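Local coordinates for DUF3501 family protein (Burkholderia pseudomallei K96243, PDB 3FJV) that is of unknown function but folds as an antiparallel beta-sheet with flanking helices and occurs as a two-chain assembly, at residues Q54-L59 with E73-Y77; S85-L91 with H145-L151; I111-V115 with Y126-D130. One frame throughout, in Å; residues are numbered along the deposited sequence.

Contact 1 of 3, residues Q54-L59 with E73-Y77; sequences QIHEML and ELDAY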
ATOM      1  N   GLN A  54       1.236 -10.961 -14.293  1.00 16.68           N
ATOM      2  CA  GLN A  54       1.567  -9.800 -13.530  1.00 16.45           C
ATOM      3  C   GLN A  54       2.906  -9.222 -13.976  1.00 16.41           C
ATOM      4  O   GLN A  54       3.066  -8.001 -13.996  1.00 16.09           O
ATOM      5  CB  GLN A  54       1.583 -10.114 -12.028  1.00 14.95           C
ATOM      6  CG  GLN A  54       0.184 -10.171 -11.437  1.00 13.65           C
ATOM      7  CD  GLN A  54       0.158 -10.747 -10.053  1.00 18.29           C
ATOM      8  OE1 GLN A  54      -0.189 -11.949  -9.845  1.00 21.95           O
ATOM      9  NE2 GLN A  54       0.538  -9.941  -9.099  1.00 11.94           N
ATOM     10  N   ILE A  55       3.880 -10.087 -14.221  1.00 19.98           N
ATOM     11  CA  ILE A  55       5.211  -9.625 -14.665  1.00 17.46           C
ATOM     12  C   ILE A  55       5.091  -8.942 -16.013  1.00 17.87           C
ATOM     13  O   ILE A  55       5.581  -7.833 -16.215  1.00 16.30           O
ATOM     14  CB  ILE A  55       6.280 -10.748 -14.702  1.00 18.68           C
ATOM     15  CG1 ILE A  55       6.550 -11.310 -13.305  1.00 16.21           C
ATOM     16  CG2 ILE A  55       7.586 -10.209 -15.316  1.00 17.66           C
ATOM     17  CD1 ILE A  55       7.184 -12.686 -13.349  1.00 18.33           C
ATOM     18  N   HIS A  56       4.382  -9.567 -16.938  1.00 17.24           N
ATOM     19  CA  HIS A  56       4.166  -8.944 -18.230  1.00 17.18           C
ATOM     20  C   HIS A  56       3.521  -7.539 -18.086  1.00 15.91           C
ATOM     21  O   HIS A  56       3.927  -6.559 -18.750  1.00 16.25           O
ATOM     22  CB  HIS A  56       3.295  -9.851 -19.104  1.00 15.89           C
ATOM     23  CG  HIS A  56       4.024 -11.009 -19.737  1.00 14.64           C
ATOM     24  ND1 HIS A  56       3.380 -12.178 -20.068  1.00 14.73           N
ATOM     25  CD2 HIS A  56       5.290 -11.137 -20.190  1.00 15.95           C
ATOM     26  CE1 HIS A  56       4.222 -12.980 -20.703  1.00 18.61           C
ATOM     27  NE2 HIS A  56       5.381 -12.372 -20.800  1.00 20.65           N
ATOM     28  N   GLU A  57       2.529  -7.448 -17.219  1.00 14.34           N
ATOM     29  CA  GLU A  57       1.812  -6.214 -16.969  1.00 15.93           C
ATOM     30  C   GLU A  57       2.724  -5.119 -16.376  1.00 15.08           C
ATOM     31  O   GLU A  57       2.763  -3.983 -16.865  1.00 15.19           O
ATOM     32  CB  GLU A  57       0.587  -6.485 -16.072  1.00 14.04           C
ATOM     33  CG  GLU A  57      -0.673  -7.016 -16.814  1.00 14.44           C
ATOM     34  CD  GLU A  57      -1.181  -6.038 -17.836  1.00 16.05           C
ATOM     35  OE1 GLU A  57      -1.564  -4.921 -17.433  1.00 19.05           O
ATOM     36  OE2 GLU A  57      -1.150  -6.347 -19.039  1.00 17.22           O
HETATM   37  N   MSE A  58       3.537  -5.496 -15.409  1.00 12.65           N
HETATM   38  CA  MSE A  58       4.476  -4.554 -14.850  1.00 15.15           C
HETATM   39  C   MSE A  58       5.470  -4.028 -15.886  1.00 14.64           C
HETATM   40  O   MSE A  58       5.673  -2.816 -15.998  1.00 14.28           O
HETATM   41  CB  MSE A  58       5.271  -5.176 -13.695  1.00 13.53           C
HETATM   42  CG  MSE A  58       6.283  -4.179 -12.985  1.00 12.13           C
HETATM   43 SE   MSE A  58       5.518  -2.882 -11.831  0.75  7.77          SE
HETATM   44  CE  MSE A  58       5.654  -3.828 -10.113  1.00  9.04           C
ATOM     45  N   LEU A  59       6.095  -4.953 -16.607  1.00 15.44           N
ATOM     46  CA  LEU A  59       7.023  -4.600 -17.666  1.00 15.55           C
ATOM     47  C   LEU A  59       6.370  -3.699 -18.713  1.00 15.29           C
ATOM     48  O   LEU A  59       6.971  -2.694 -19.123  1.00 14.93           O
ATOM     49  CB  LEU A  59       7.632  -5.843 -18.311  1.00 15.34           C
ATOM     50  CG  LEU A  59       8.395  -6.806 -17.385  1.00 14.14           C
ATOM     51  CD1 LEU A  59       8.815  -8.097 -18.121  1.00 11.25           C
ATOM     52  CD2 LEU A  59       9.589  -6.122 -16.699  1.00 13.44           C
ATOM     53  N   GLU A  73      12.069  -7.478 -11.709  1.00 15.18           N
ATOM     54  CA  GLU A  73      10.649  -7.795 -11.568  1.00 16.92           C
ATOM     55  C   GLU A  73      10.427  -9.274 -11.328  1.00 16.91           C
ATOM     56  O   GLU A  73       9.595  -9.640 -10.513  1.00 16.73           O
ATOM     57  CB  GLU A  73       9.828  -7.342 -12.777  1.00 16.16           C
ATOM     58  CG  GLU A  73       9.918  -5.861 -13.129  1.00 21.22           C
ATOM     59  CD  GLU A  73       9.604  -4.942 -11.950  1.00 20.43           C
ATOM     60  OE1 GLU A  73       8.900  -5.355 -10.981  1.00 17.53           O
ATOM     61  OE2 GLU A  73      10.077  -3.791 -11.999  1.00 18.90           O
ATOM     62  N   LEU A  74      11.156 -10.151 -12.031  1.00 17.70           N
ATOM     63  CA  LEU A  74      11.090 -11.602 -11.736  1.00 18.20           C
ATOM     64  C   LEU A  74      11.354 -11.872 -10.246  1.00 17.00           C
ATOM     65  O   LEU A  74      10.646 -12.663  -9.559  1.00 17.93           O
ATOM     66  CB  LEU A  74      12.113 -12.347 -12.617  1.00 16.88           C
ATOM     67  CG  LEU A  74      11.693 -12.705 -14.058  1.00 26.25           C
ATOM     68  CD1 LEU A  74      12.921 -13.050 -14.886  1.00 24.74           C
ATOM     69  CD2 LEU A  74      10.676 -13.876 -14.120  1.00 23.49           C
ATOM     70  N   ASP A  75      12.372 -11.203  -9.707  1.00 15.14           N
ATOM     71  CA  ASP A  75      12.779 -11.469  -8.328  1.00 13.18           C
ATOM     72  C   ASP A  75      11.764 -10.866  -7.379  1.00 17.21           C
ATOM     73  O   ASP A  75      11.492 -11.421  -6.336  1.00 19.13           O
ATOM     74  CB  ASP A  75      14.141 -10.858  -8.027  1.00 16.59           C
ATOM     75  CG  ASP A  75      15.284 -11.521  -8.774  1.00 23.09           C
ATOM     76  OD1 ASP A  75      15.099 -12.598  -9.336  1.00 20.94           O
ATOM     77  OD2 ASP A  75      16.397 -10.946  -8.795  1.00 23.41           O
ATOM     78  N   ALA A  76      11.143  -9.737  -7.754  1.00 17.99           N
ATOM     79  CA  ALA A  76      10.133  -9.124  -6.897  1.00 16.62           C
ATOM     80  C   ALA A  76       8.872  -9.992  -6.737  1.00 15.78           C
ATOM     81  O   ALA A  76       8.201  -9.967  -5.660  1.00 18.54           O
ATOM     82  CB  ALA A  76       9.733  -7.747  -7.413  1.00 13.66           C
ATOM     83  N   TYR A  77       8.519 -10.697  -7.808  1.00 16.52           N
ATOM     84  CA  TYR A  77       7.358 -11.580  -7.825  1.00 13.97           C
ATOM     85  C   TYR A  77       7.616 -13.045  -7.413  1.00 17.84           C
ATOM     86  O   TYR A  77       6.660 -13.801  -7.255  1.00 16.75           O
ATOM     87  CB  TYR A  77       6.646 -11.523  -9.196  1.00 16.04           C
ATOM     88  CG  TYR A  77       5.841 -10.229  -9.411  1.00 14.10           C
ATOM     89  CD1 TYR A  77       4.530 -10.126  -8.976  1.00 14.76           C
ATOM     90  CD2 TYR A  77       6.402  -9.122 -10.050  1.00 17.95           C
ATOM     91  CE1 TYR A  77       3.790  -8.967  -9.188  1.00 16.08           C
ATOM     92  CE2 TYR A  77       5.694  -7.994 -10.265  1.00 19.11           C
ATOM     93  CZ  TYR A  77       4.362  -7.914  -9.846  1.00 17.67           C
ATOM     94  OH  TYR A  77       3.624  -6.766 -10.014  1.00 17.37           O
TER
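Ile55, Met58 and Leu59 of helix 48-62 pack on Glu73, Leu74 and Tyr77 of helix 67-77, the two arms of a helical hairpin joined by a short linker. The segment axes pass 10.2 Å apart at 136°, so the two segments run obliquely, nearer antiparallel than parallel. No hydrogen bond links the two segments, and side-chain packing holds them together. The Tyr77 ring reaches across between the helices. Ile55 runs alongside it in the opposite direction, with Ile55 CG1 3.9 Å from Tyr77 CD2. The CD1 branch of Ile55 goes on to Leu74 and meets Leu74 CD2 at 3.8 Å, the two side chains crossing at about a right angle. About one turn further along the same helix, selenomethionine Met58 has CG anti to its own backbone N (chi1 -177°). Its chain then bends, which brings Met58 CE 3.6 Å from Tyr77 OH. Gln54 lies by the ring as well, its CB 3.8 Å from Tyr77 CE1.

Glu73 is the polar member of the group. Its aliphatic part is used for packing: Glu73 CG lies 3.6 Å from Leu59 CD2. Its chain bends at chi2 (-53°), and the carboxylate comes beside Met58, with Glu73 OE1 3.5 Å from Met58 CG. The charge is answered from outside, since Glu73 OE2 forms a salt bridge with Arg107 of the second subunit.

The hairpin is thus part of the subunit interface. Ala103 of the second subunit packs on Tyr77, and Gln100 of that subunit packs on Met58. Within the chain, Leu12 of helix 12-30 touches Leu59, while the loop residues Leu9 and Ile64 touch Ile55 and Leu59. Strand 86-93 follows helix 67-77 in the chain.

Contact 2 of 3, residues S85-L91 with H145-L151; sequences SNLKATL and HFLRFEL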
ATOM      1  N   SER A  85       5.454 -27.623  -1.723  1.00 22.01           N
ATOM      2  CA  SER A  85       4.837 -27.902  -0.448  1.00 25.93           C
ATOM      3  C   SER A  85       4.046 -26.736   0.126  1.00 24.75           C
ATOM      4  O   SER A  85       3.591 -26.803   1.259  1.00 25.96           O
ATOM      5  CB  SER A  85       5.905 -28.352   0.538  1.00 26.02           C
ATOM      6  OG  SER A  85       6.217 -29.727   0.336  1.00 33.82           O
ATOM      7  N   ASN A  86       3.877 -25.693  -0.674  1.00 20.05           N
ATOM      8  CA  ASN A  86       3.129 -24.564  -0.219  0.50 20.92           C
ATOM      9  C   ASN A  86       2.285 -23.917  -1.291  1.00 20.22           C
ATOM     10  O   ASN A  86       2.634 -23.839  -2.490  1.00 28.02           O
ATOM     11  CB  ASN A  86       4.058 -23.539   0.359  0.50 22.26           C
ATOM     12  CG  ASN A  86       5.173 -23.234  -0.558  0.50 24.26           C
ATOM     13  OD1 ASN A  86       5.028 -23.360  -1.782  0.50 22.23           O
ATOM     14  ND2 ASN A  86       6.313 -22.880   0.002  0.50 19.67           N
ATOM     15  N   LEU A  87       1.136 -23.482  -0.852  1.00 15.65           N
ATOM     16  CA  LEU A  87       0.284 -22.670  -1.704  1.00 16.24           C
ATOM     17  C   LEU A  87       0.657 -21.200  -1.403  1.00 17.80           C
ATOM     18  O   LEU A  87       0.962 -20.824  -0.230  1.00 17.44           O
ATOM     19  CB  LEU A  87      -1.153 -22.949  -1.348  1.00 13.81           C
ATOM     20  CG  LEU A  87      -1.641 -24.394  -1.505  1.00 14.43           C
ATOM     21  CD1 LEU A  87      -3.112 -24.566  -1.031  1.00 12.99           C
ATOM     22  CD2 LEU A  87      -1.495 -24.824  -2.950  1.00 12.19           C
ATOM     23  N   LYS A  88       0.666 -20.390  -2.449  1.00 15.29           N
ATOM     24  CA  LYS A  88       0.966 -18.961  -2.362  1.00 16.07           C
ATOM     25  C   LYS A  88      -0.268 -18.171  -2.809  1.00 16.58           C
ATOM     26  O   LYS A  88      -0.909 -18.554  -3.773  1.00 17.11           O
ATOM     27  CB  LYS A  88       2.192 -18.586  -3.234  1.00 15.40           C
ATOM     28  CG  LYS A  88       3.495 -19.369  -2.994  1.00 18.97           C
ATOM     29  CD  LYS A  88       4.082 -19.139  -1.672  1.00 21.31           C
ATOM     30  CE  LYS A  88       5.488 -19.790  -1.540  1.00 19.97           C
ATOM     31  NZ  LYS A  88       6.516 -19.155  -2.393  1.00 11.85           N
ATOM     32  N   ALA A  89      -0.578 -17.068  -2.113  1.00 16.33           N
ATOM     33  CA  ALA A  89      -1.751 -16.232  -2.398  1.00 14.98           C
ATOM     34  C   ALA A  89      -1.474 -14.734  -2.144  1.00 14.58           C
ATOM     35  O   ALA A  89      -0.640 -14.352  -1.316  1.00 13.99           O
ATOM     36  CB  ALA A  89      -3.020 -16.715  -1.624  1.00 11.67           C
ATOM     37  N   THR A  90      -2.064 -13.902  -2.977  1.00 15.63           N
ATOM     38  CA  THR A  90      -2.129 -12.477  -2.765  1.00 16.77           C
ATOM     39  C   THR A  90      -3.464 -12.213  -2.065  1.00 16.91           C
ATOM     40  O   THR A  90      -4.537 -12.604  -2.557  1.00 16.84           O
ATOM     41  CB  THR A  90      -2.045 -11.693  -4.114  1.00 18.32           C
ATOM     42  OG1 THR A  90      -0.774 -11.962  -4.734  1.00 15.50           O
ATOM     43  CG2 THR A  90      -2.183 -10.190  -3.844  1.00 16.67           C
ATOM     44  N   LEU A  91      -3.373 -11.578  -0.903  1.00 18.05           N
ATOM     45  CA  LEU A  91      -4.531 -11.153  -0.129  1.00 18.92           C
ATOM     46  C   LEU A  91      -4.743  -9.662  -0.386  1.00 19.63           C
ATOM     47  O   LEU A  91      -3.812  -8.856  -0.252  1.00 16.24           O
ATOM     48  CB  LEU A  91      -4.321 -11.372   1.371  1.00 17.43           C
ATOM     49  CG  LEU A  91      -5.407 -10.897   2.372  1.00 20.29           C
ATOM     50  CD1 LEU A  91      -6.694 -11.690   2.355  1.00 16.33           C
ATOM     51  CD2 LEU A  91      -4.875 -10.947   3.825  1.00 17.11           C
ATOM     52  N   HIS A 145      -1.144  -8.169   0.720  1.00 16.17           N
ATOM     53  CA  HIS A 145      -0.158  -9.000   1.411  1.00 17.40           C
ATOM     54  C   HIS A 145       0.132 -10.242   0.575  1.00 18.49           C
ATOM     55  O   HIS A 145      -0.711 -10.681  -0.193  1.00 14.80           O
ATOM     56  CB  HIS A 145      -0.731  -9.422   2.759  1.00 16.13           C
ATOM     57  CG  HIS A 145      -0.958  -8.275   3.690  1.00 18.17           C
ATOM     58  ND1 HIS A 145       0.019  -7.819   4.552  1.00 17.91           N
ATOM     59  CD2 HIS A 145      -2.047  -7.486   3.898  1.00 18.79           C
ATOM     60  CE1 HIS A 145      -0.455  -6.788   5.241  1.00 23.06           C
ATOM     61  NE2 HIS A 145      -1.713  -6.583   4.881  1.00 19.28           N
ATOM     62  N   PHE A 146       1.343 -10.763   0.691  1.00 14.39           N
ATOM     63  CA  PHE A 146       1.749 -12.003   0.017  1.00 15.38           C
ATOM     64  C   PHE A 146       1.777 -13.108   1.065  1.00 17.44           C
ATOM     65  O   PHE A 146       2.486 -12.994   2.091  1.00 16.85           O
ATOM     66  CB  PHE A 146       3.129 -11.801  -0.604  1.00 14.22           C
ATOM     67  CG  PHE A 146       3.168 -10.875  -1.813  1.00 13.97           C
ATOM     68  CD1 PHE A 146       2.019 -10.422  -2.458  1.00 15.62           C
ATOM     69  CD2 PHE A 146       4.418 -10.507  -2.358  1.00 18.09           C
ATOM     70  CE1 PHE A 146       2.084  -9.600  -3.569  1.00 14.24           C
ATOM     71  CE2 PHE A 146       4.484  -9.674  -3.475  1.00 16.04           C
ATOM     72  CZ  PHE A 146       3.281  -9.228  -4.084  1.00 18.76           C
ATOM     73  N   LEU A 147       0.948 -14.137   0.889  1.00 12.14           N
ATOM     74  CA  LEU A 147       0.837 -15.194   1.879  1.00 13.22           C
ATOM     75  C   LEU A 147       1.427 -16.538   1.370  1.00 13.82           C
ATOM     76  O   LEU A 147       1.370 -16.855   0.144  1.00 14.64           O
ATOM     77  CB  LEU A 147      -0.621 -15.401   2.272  1.00 13.98           C
ATOM     78  CG  LEU A 147      -1.472 -14.211   2.700  1.00 19.85           C
ATOM     79  CD1 LEU A 147      -2.902 -14.698   3.124  1.00 17.51           C
ATOM     80  CD2 LEU A 147      -0.820 -13.375   3.739  1.00 19.47           C
ATOM     81  N   ARG A 148       1.932 -17.339   2.316  1.00 12.44           N
ATOM     82  CA  ARG A 148       2.430 -18.682   2.054  1.00 15.15           C
ATOM     83  C   ARG A 148       1.704 -19.639   3.018  1.00 17.61           C
ATOM     84  O   ARG A 148       1.660 -19.384   4.191  1.00 17.01           O
ATOM     85  CB  ARG A 148       3.941 -18.715   2.329  1.00 16.79           C
ATOM     86  CG  ARG A 148       4.600 -20.061   2.426  1.00 26.74           C
ATOM     87  CD  ARG A 148       6.133 -19.949   2.392  1.00 26.14           C
ATOM     88  NE  ARG A 148       6.783 -19.545   3.644  1.00 19.26           N
ATOM     89  CZ  ARG A 148       7.068 -20.376   4.647  1.00 24.17           C
ATOM     90  NH1 ARG A 148       6.695 -21.656   4.586  1.00 18.58           N
ATOM     91  NH2 ARG A 148       7.671 -19.914   5.746  1.00 23.96           N
ATOM     92  N   PHE A 149       1.143 -20.731   2.514  1.00 14.89           N
ATOM     93  CA  PHE A 149       0.535 -21.745   3.365  1.00 16.89           C
ATOM     94  C   PHE A 149       1.334 -23.038   3.178  1.00 18.13           C
ATOM     95  O   PHE A 149       1.331 -23.601   2.088  1.00 13.48           O
ATOM     96  CB  PHE A 149      -0.910 -21.996   2.912  1.00 17.10           C
ATOM     97  CG  PHE A 149      -1.842 -20.829   3.112  1.00 14.74           C
ATOM     98  CD1 PHE A 149      -2.518 -20.642   4.318  1.00 18.29           C
ATOM     99  CD2 PHE A 149      -2.135 -19.967   2.040  1.00 16.35           C
ATOM    100  CE1 PHE A 149      -3.391 -19.572   4.476  1.00 18.69           C
ATOM    101  CE2 PHE A 149      -3.026 -18.938   2.191  1.00 20.39           C
ATOM    102  CZ  PHE A 149      -3.649 -18.736   3.419  1.00 19.82           C
ATOM    103  N   GLU A 150       1.967 -23.548   4.235  1.00 16.19           N
ATOM    104  CA  GLU A 150       2.819 -24.715   4.097  0.50 16.63           C
ATOM    105  C   GLU A 150       2.024 -25.985   4.470  1.00 19.09           C
ATOM    106  O   GLU A 150       1.395 -26.065   5.531  1.00 17.96           O
ATOM    107  CB  GLU A 150       4.109 -24.543   4.912  0.50 19.45           C
ATOM    108  CG  GLU A 150       5.312 -25.338   4.361  0.50 24.53           C
ATOM    109  CD  GLU A 150       5.941 -24.754   3.103  0.50 27.12           C
ATOM    110  OE1 GLU A 150       5.895 -23.516   2.871  0.50 18.67           O
ATOM    111  OE2 GLU A 150       6.508 -25.556   2.329  0.50 40.88           O
ATOM    112  N   LEU A 151       1.984 -26.946   3.535  1.00 16.60           N
ATOM    113  CA  LEU A 151       1.203 -28.169   3.729  1.00 16.06           C
ATOM    114  C   LEU A 151       2.073 -29.395   3.869  1.00 17.01           C
ATOM    115  O   LEU A 151       3.003 -29.616   3.069  1.00 14.68           O
ATOM    116  CB  LEU A 151       0.212 -28.385   2.577  1.00 17.57           C
ATOM    117  CG  LEU A 151      -1.124 -27.643   2.472  1.00 27.79           C
ATOM    118  CD1 LEU A 151      -1.048 -26.125   2.617  1.00 25.86           C
ATOM    119  CD2 LEU A 151      -1.767 -28.018   1.103  1.00 23.52           C
TER
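Glu150 OE1 is gripped by two donors, Asn86 ND2 across the strands and Arg148 NH1 on its own strand. Asn86 and Glu150 are each modelled in two conformations, and the grip belongs to the one described. The amide bond, 3.0 Å from Asn86 ND2 to Glu150 OE1, meets the carboxylate on its syn side, 20° out of plane. The Arg148 NH1 to Glu150 OE1 salt bridge is shorter, 2.7 Å, and comes from above the carboxylate plane. The Asn86 amide is also tied to Asp83 through OD1. Arg148 has a second acid, Glu131, at NE.

Beyond this pair the aliphatic chains of Lys88 and Arg148 lie side by side, Lys88 CE 4.0 Å from Arg148 CD. Lys88 NZ is bound by the backbone oxygens of Val81 and Pro79. The strands run antiparallel, and Leu87, Ala89 and Leu91 form hydrogen-bonded pairs with Phe149, Leu147 and His145. Leu147 N to Ala89 O is 2.7 Å. On their sheet face, Leu91 CB meets Leu147 CD1 at 4.0 Å, and Ala89 CB lies 4.4 Å from Phe149 CE2, at the ring edge.

The face of Leu87, Ala89, Leu91, Leu147 and Phe149 is apolar, with His145 at its end; the other carries Asn86, Lys88, Thr90, Phe146, Arg148 and Glu150. In this conformation the two donors would probably stabilise the ionised form of Glu150 and restrict its rotation.

Contact 3 of 3, residues I111-V115 with Y126-D130; sequences IEDRV and YAIAD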
ATOM      1  N   ILE A 111      -4.106  -8.877  10.355  1.00 16.34           N
ATOM      2  CA  ILE A 111      -5.056  -9.849   9.746  1.00 19.25           C
ATOM      3  C   ILE A 111      -4.395 -10.854   8.809  1.00 16.58           C
ATOM      4  O   ILE A 111      -4.815 -12.006   8.722  1.00 20.01           O
ATOM      5  CB  ILE A 111      -6.234  -9.135   9.027  1.00 17.01           C
ATOM      6  CG1 ILE A 111      -7.367 -10.126   8.785  1.00 18.57           C
ATOM      7  CG2 ILE A 111      -5.787  -8.427   7.726  1.00 18.10           C
ATOM      8  CD1 ILE A 111      -8.691  -9.469   8.382  1.00 23.52           C
ATOM      9  N   GLU A 112      -3.355 -10.436   8.109  1.00 18.47           N
ATOM     10  CA  GLU A 112      -2.634 -11.331   7.202  1.00 20.01           C
ATOM     11  C   GLU A 112      -2.033 -12.569   7.874  1.00 23.14           C
ATOM     12  O   GLU A 112      -1.731 -13.537   7.197  1.00 22.59           O
ATOM     13  CB  GLU A 112      -1.560 -10.575   6.437  1.00 22.07           C
ATOM     14  CG  GLU A 112      -0.353 -10.079   7.262  1.00 21.78           C
ATOM     15  CD  GLU A 112      -0.629  -8.771   8.033  1.00 27.28           C
ATOM     16  OE1 GLU A 112      -1.785  -8.347   8.106  1.00 24.39           O
ATOM     17  OE2 GLU A 112       0.315  -8.170   8.559  1.00 24.03           O
ATOM     18  N   ASP A 113      -1.856 -12.512   9.199  1.00 21.77           N
ATOM     19  CA  ASP A 113      -1.342 -13.626  10.003  1.00 23.33           C
ATOM     20  C   ASP A 113      -2.464 -14.540  10.525  1.00 19.88           C
ATOM     21  O   ASP A 113      -2.160 -15.569  11.094  1.00 20.66           O
ATOM     22  CB  ASP A 113      -0.659 -13.098  11.292  1.00 21.39           C
ATOM     23  CG  ASP A 113       0.416 -12.102  11.027  1.00 29.04           C
ATOM     24  OD1 ASP A 113       1.129 -12.260  10.029  1.00 27.04           O
ATOM     25  OD2 ASP A 113       0.603 -11.193  11.877  1.00 36.95           O
ATOM     26  N   ARG A 114      -3.735 -14.147  10.361  1.00 16.99           N
ATOM     27  CA  ARG A 114      -4.875 -14.823  11.019  1.00 16.49           C
ATOM     28  C   ARG A 114      -5.791 -15.546  10.035  1.00 17.66           C
ATOM     29  O   ARG A 114      -6.774 -16.130  10.435  1.00 19.02           O
ATOM     30  CB  ARG A 114      -5.687 -13.822  11.827  1.00 16.46           C
ATOM     31  CG  ARG A 114      -4.920 -12.992  12.818  1.00 19.87           C
ATOM     32  CD  ARG A 114      -3.963 -13.786  13.663  1.00 24.21           C
ATOM     33  NE  ARG A 114      -4.574 -14.949  14.313  1.00 20.52           N
ATOM     34  CZ  ARG A 114      -3.909 -15.785  15.108  1.00 26.32           C
ATOM     35  NH1 ARG A 114      -2.644 -15.563  15.379  1.00 27.39           N
ATOM     36  NH2 ARG A 114      -4.521 -16.829  15.665  1.00 25.46           N
ATOM     37  N   VAL A 115      -5.400 -15.561   8.762  1.00 19.27           N
ATOM     38  CA  VAL A 115      -6.084 -16.317   7.717  1.00 18.61           C
ATOM     39  C   VAL A 115      -5.534 -17.717   7.727  1.00 16.20           C
ATOM     40  O   VAL A 115      -4.352 -17.921   7.673  1.00 18.59           O
ATOM     41  CB  VAL A 115      -5.878 -15.687   6.307  1.00 18.27           C
ATOM     42  CG1 VAL A 115      -6.347 -16.671   5.186  1.00 20.32           C
ATOM     43  CG2 VAL A 115      -6.597 -14.320   6.225  1.00 18.39           C
ATOM     44  N   TYR A 126      -2.065 -21.756   9.217  1.00 13.76           N
ATOM     45  CA  TYR A 126      -2.060 -20.273   9.163  1.00 15.25           C
ATOM     46  C   TYR A 126      -1.067 -19.778   8.121  1.00 18.00           C
ATOM     47  O   TYR A 126       0.003 -20.349   7.948  1.00 15.54           O
ATOM     48  CB  TYR A 126      -1.801 -19.647  10.530  1.00 18.06           C
ATOM     49  CG  TYR A 126      -3.006 -19.749  11.438  1.00 18.51           C
ATOM     50  CD1 TYR A 126      -3.399 -20.975  11.968  1.00 26.91           C
ATOM     51  CD2 TYR A 126      -3.809 -18.629  11.693  1.00 18.65           C
ATOM     52  CE1 TYR A 126      -4.567 -21.085  12.753  1.00 28.10           C
ATOM     53  CE2 TYR A 126      -4.942 -18.709  12.497  1.00 18.18           C
ATOM     54  CZ  TYR A 126      -5.334 -19.949  13.006  1.00 26.91           C
ATOM     55  OH  TYR A 126      -6.460 -20.051  13.783  1.00 23.56           O
ATOM     56  N   ALA A 127      -1.466 -18.733   7.387  1.00 19.32           N
ATOM     57  CA  ALA A 127      -0.609 -18.095   6.420  1.00 19.14           C
ATOM     58  C   ALA A 127       0.595 -17.498   7.114  1.00 18.06           C
ATOM     59  O   ALA A 127       0.496 -17.005   8.232  1.00 16.57           O
ATOM     60  CB  ALA A 127      -1.372 -16.989   5.653  1.00 18.51           C
ATOM     61  N   ILE A 128       1.738 -17.614   6.464  1.00 18.07           N
ATOM     62  CA  ILE A 128       2.938 -16.859   6.839  0.50 19.35           C
ATOM     63  C   ILE A 128       3.025 -15.746   5.823  1.00 16.76           C
ATOM     64  O   ILE A 128       3.135 -16.023   4.614  1.00 18.68           O
ATOM     65  CB  ILE A 128       4.229 -17.717   6.787  0.50 21.19           C
ATOM     66  CG1 ILE A 128       4.094 -18.953   7.681  0.50 23.30           C
ATOM     67  CG2 ILE A 128       5.436 -16.882   7.220  0.50 20.01           C
ATOM     68  CD1 ILE A 128       3.842 -18.613   9.132  0.50 21.16           C
ATOM     69  N   ALA A 129       2.946 -14.500   6.297  1.00 17.03           N
ATOM     70  CA  ALA A 129       2.812 -13.319   5.431  1.00 16.09           C
ATOM     71  C   ALA A 129       4.067 -12.490   5.251  1.00 17.64           C
ATOM     72  O   ALA A 129       4.839 -12.303   6.197  1.00 13.97           O
ATOM     73  CB  ALA A 129       1.693 -12.413   5.982  1.00 16.14           C
ATOM     74  N   ASP A 130       4.263 -11.997   4.037  1.00 14.57           N
ATOM     75  CA  ASP A 130       5.161 -10.852   3.771  1.00 16.13           C
ATOM     76  C   ASP A 130       6.612 -11.107   4.176  1.00 18.77           C
ATOM     77  O   ASP A 130       7.324 -10.192   4.609  1.00 14.38           O
ATOM     78  CB  ASP A 130       4.600  -9.555   4.443  1.00 18.53           C
ATOM     79  CG  ASP A 130       3.143  -9.273   4.066  1.00 21.62           C
ATOM     80  OD1 ASP A 130       2.786  -9.453   2.859  1.00 15.99           O
ATOM     81  OD2 ASP A 130       2.376  -8.869   4.981  1.00 18.85           O
TER
HETATM   82  O   HOH W   1       3.178  -8.500   7.584  1.00 31.86           O
HETATM   83  O   HOH W   2       2.722 -14.183   9.038  1.00 33.38           O
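Glu112 meets Ala129 at its first two side-chain carbons. Glu112 CB lies 3.8 Å from Ala129 CB. Glu112 CG comes closer, 3.4 Å from the same methyl carbon, and also faces Asp130 OD2 at 3.8 Å. CG is held between the backbone N and the carbonyl carbon (chi1 69°). The chain then bends, and the Glu112 side chain crosses that of Asp130 at about a right angle, the carboxylate planes 45° apart. At the tip, Glu112 OE2 and Asp130 OD2 are 4.2 Å apart, two like charges with a water between them. Asp130 OD2 is also hydrogen-bonded to His145 ND1. Asp130 OD1 forms a salt bridge with Arg102 of the second subunit, which probably offsets part of the negative charge here.

A second water joins the segments beside this pair. It donates to Asp113 OD1 and accepts from Ala129 N at 2.8 Å. Tyr126 packs against the turn. Its ring edge faces the backbone oxygen of Asp113, with Asp113 O 3.5 Å from Tyr126 CD2. Arg114 NH2 stands 3.7 Å from Tyr126 CE2, which lies over one face of the guanidinium; the two planes are inclined by 52°. Asp170 binds both groups, Arg114 through NE and Tyr126 through OH.

The Ala127 N to Val115 O hydrogen bond, 3.0 Å, is nearly straight. A 3-10 turn at 111-113, closed by Arg114 N bonding to Ile111 O, leads into strand 115-119, and strand 125-129 returns antiparallel beside it. This is the open end of a beta-hairpin, with the incoming turn packed on the returning strand.

Along the chain contact 1 comes first, in the helical hairpin 48-62 and 67-77. Contact 2 then pairs strand 86-93 with strand 144-150, and contact 3 falls between the two halves of contact 2. Contacts 2 and 3 share the antiparallel sheet, where strands 144-150 and 125-129 are neighbours. Their centres are 9 Å apart and they touch, chiefly through Asp130 with His145 and Phe146. The centre of contact 1 is about 18 Å from that of contact 2, with nearest atoms about 4 Å apart but not touching. For contact 3 these are 23 and about 10 Å. Each contact meets the second subunit, so hairpin and sheet both contribute to the dimer.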